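Local coordinates for sensor protein (Haloarcula marismortui ATCC 43049, PDB 3BWL) that probably acts as a sensor histidine kinase, contributing here a PAS domain whose pocket holds indole-3-carbaldehyde, at residues V103-L108 with F118-R123. Sequence-based numbering, arbitrary orientation.
Sequences VEVHLL and FLAISR. With I3A (1H-indole-3-carbaldehyde), chain F.
The carbonyl oxygen of I121 receives the nearly straight bond from H106 N (2.8 Å, 176° at the hydrogen), together with a CA-H...O contact from V105 CA and a second, intersubunit bond from R123 NH2 of the other copy. I121 N donates in return to H106 O, and E104 with R123 and L108 with L119 form the remaining hydrogen-bonded pairs of this antiparallel hairpin. Between them lie the non-hydrogen-bonded pairs V105–S122 and L107–A120, with side chains on the face that carries the bound indole-3-carbaldehyde; V105, L107 and A120 touch it. A120 CB lies against the aldehyde, 3.5 Å from its carbon C3', while V105 CG2 meets ring atom C2 at 3.8 Å. V105 CG1, anti to the backbone N (chi1 -176°), turns instead to A120 CB. L107 likewise divides its branches, CD1 packing on A120 CB at 3.7 Å and CD2 reaching ligand atom C5 at 4.0 Å. S122 OG sits beside V105 CG2 and is hydrogen-bonded to Y93. On the reverse face, E104 OE1 forms a salt bridge with R123 of the second subunit, H106 ND1 a hydrogen bond with D28 of that subunit, and R123 NH2 a salt bridge with D28 within the chain. The hairpin of strands 100-112 and 115-124 thus presents one face to the dimer partner and the other to the ligand pocket, the concave side of the antiparallel sheet of a PAS fold.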
loop_
_atom_site.group_PDB
_atom_site.type_symbol
_atom_site.label_atom_id
_atom_site.label_comp_id
_atom_site.label_asym_id
_atom_site.label_seq_id
_atom_site.Cartn_x
_atom_site.Cartn_y
_atom_site.Cartn_z
ATOM N N VAL A 103 1.254 12.443 -11.281
ATOM C CA VAL A 103 1.120 11.731 -10.019
ATOM C C VAL A 103 1.670 12.552 -8.883
ATOM O O VAL A 103 2.513 13.448 -9.086
ATOM C CB VAL A 103 1.876 10.363 -10.028
ATOM C CG1 VAL A 103 1.235 9.419 -11.049
ATOM C CG2 VAL A 103 3.387 10.577 -10.388
ATOM N N GLU A 104 1.157 12.274 -7.702
ATOM C CA GLU A 104 1.853 12.670 -6.491
ATOM C C GLU A 104 2.467 11.425 -5.893
ATOM O O GLU A 104 1.739 10.454 -5.552
ATOM C CB GLU A 104 0.932 13.335 -5.474
ATOM C CG GLU A 104 1.692 13.736 -4.203
ATOM C CD GLU A 104 0.793 14.331 -3.147
ATOM O OE1 GLU A 104 -0.075 13.601 -2.608
ATOM O OE2 GLU A 104 0.964 15.527 -2.823
ATOM N N VAL A 105 3.795 11.471 -5.746
ATOM C CA VAL A 105 4.549 10.363 -5.183
ATOM C C VAL A 105 4.730 10.603 -3.702
ATOM O O VAL A 105 5.116 11.722 -3.288
ATOM C CB VAL A 105 5.988 10.274 -5.810
ATOM C CG1 VAL A 105 6.699 9.079 -5.281
ATOM C CG2 VAL A 105 5.914 10.173 -7.318
ATOM N N HIS A 106 4.377 9.612 -2.888
ATOM C CA HIS A 106 4.732 9.669 -1.453
ATOM C C HIS A 106 5.891 8.690 -1.274
ATOM O O HIS A 106 5.711 7.477 -1.392
ATOM C CB HIS A 106 3.512 9.288 -0.557
ATOM C CG HIS A 106 3.629 9.736 0.864
ATOM N ND1 HIS A 106 2.601 9.596 1.772
ATOM C CD2 HIS A 106 4.649 10.331 1.539
ATOM C CE1 HIS A 106 2.978 10.086 2.948
ATOM N NE2 HIS A 106 4.210 10.553 2.830
ATOM N N LEU A 107 7.094 9.244 -0.988
ATOM C CA LEU A 107 8.281 8.452 -0.974
ATOM C C LEU A 107 8.835 8.304 0.450
ATOM O O LEU A 107 8.873 9.275 1.222
ATOM C CB LEU A 107 9.326 9.130 -1.866
ATOM C CG LEU A 107 10.691 8.468 -2.078
ATOM C CD1 LEU A 107 10.498 7.184 -2.858
ATOM C CD2 LEU A 107 11.574 9.381 -2.909
ATOM N N LEU A 108 9.288 7.091 0.763
ATOM C CA LEU A 108 9.822 6.755 2.086
ATOM C C LEU A 108 11.195 6.131 1.940
ATOM O O LEU A 108 11.363 5.256 1.104
ATOM C CB LEU A 108 8.897 5.694 2.736
ATOM C CG LEU A 108 9.410 5.016 4.015
ATOM C CD1 LEU A 108 9.589 6.012 5.212
ATOM C CD2 LEU A 108 8.519 3.857 4.428
ATOM N N PHE A 118 13.892 2.490 -0.892
ATOM C CA PHE A 118 12.861 3.513 -0.925
ATOM C C PHE A 118 11.546 2.856 -1.382
ATOM O O PHE A 118 11.539 2.062 -2.321
ATOM C CB PHE A 118 13.200 4.618 -1.932
ATOM C CG PHE A 118 14.366 5.467 -1.509
ATOM C CD1 PHE A 118 14.134 6.697 -0.916
ATOM C CD2 PHE A 118 15.680 5.013 -1.664
ATOM C CE1 PHE A 118 15.200 7.498 -0.486
ATOM C CE2 PHE A 118 16.795 5.822 -1.228
ATOM C CZ PHE A 118 16.526 7.055 -0.653
ATOM N N LEU A 119 10.459 3.235 -0.736
ATOM C CA LEU A 119 9.127 2.734 -1.069
ATOM C C LEU A 119 8.342 3.942 -1.535
ATOM O O LEU A 119 8.222 4.943 -0.802
ATOM C CB LEU A 119 8.495 2.136 0.183
ATOM C CG LEU A 119 7.068 1.597 0.118
ATOM C CD1 LEU A 119 6.832 0.587 -1.020
ATOM C CD2 LEU A 119 6.695 1.013 1.532
ATOM N N ALA A 120 7.803 3.849 -2.751
ATOM C CA ALA A 120 7.092 4.950 -3.405
ATOM C C ALA A 120 5.664 4.546 -3.709
ATOM O O ALA A 120 5.422 3.556 -4.354
ATOM C CB ALA A 120 7.799 5.371 -4.685
ATOM N N ILE A 121 4.731 5.309 -3.174
ATOM C CA ILE A 121 3.319 5.131 -3.484
ATOM C C ILE A 121 2.900 6.316 -4.383
ATOM O O ILE A 121 2.911 7.487 -3.960
ATOM C CB ILE A 121 2.438 5.062 -2.177
ATOM C CG1 ILE A 121 3.059 4.137 -1.106
ATOM C CG2 ILE A 121 1.009 4.695 -2.518
ATOM C CD1 ILE A 121 3.334 2.701 -1.511
ATOM N N SER A 122 2.552 6.016 -5.619
ATOM C CA SER A 122 2.166 7.063 -6.608
ATOM C C SER A 122 0.657 7.112 -6.804
ATOM O O SER A 122 0.017 6.076 -7.075
ATOM C CB SER A 122 2.875 6.816 -7.946
ATOM O OG SER A 122 4.304 6.711 -7.754
ATOM N N ARG A 123 0.101 8.301 -6.616
ATOM C CA ARG A 123 -1.332 8.527 -6.756
ATOM C C ARG A 123 -1.602 9.378 -8.006
ATOM O O ARG A 123 -1.061 10.468 -8.133
ATOM C CB ARG A 123 -1.932 9.196 -5.516
ATOM C CG ARG A 123 -3.387 9.378 -5.722
ATOM C CD ARG A 123 -4.128 9.632 -4.466
ATOM N NE ARG A 123 -4.029 8.462 -3.576
ATOM C CZ ARG A 123 -4.652 8.433 -2.404
ATOM N NH1 ARG A 123 -5.400 9.503 -2.055
ATOM N NH2 ARG A 123 -4.535 7.370 -1.612
HETATM O O I3A F . 9.675 5.947 -6.919
HETATM C "C3'" I3A F . 8.998 6.526 -7.761
HETATM C C3 I3A F . 9.413 7.883 -8.259
HETATM C C2 I3A F . 8.679 8.519 -9.296
HETATM N N I3A F . 9.377 9.689 -9.478
HETATM C C8 I3A F . 10.463 9.779 -8.658
HETATM C C9 I3A F . 10.544 8.632 -7.874
HETATM C C4 I3A F . 11.572 8.483 -6.920
HETATM C C5 I3A F . 12.557 9.499 -6.801
HETATM C C6 I3A F . 12.499 10.641 -7.617
HETATM C C7 I3A F . 11.441 10.780 -8.538
#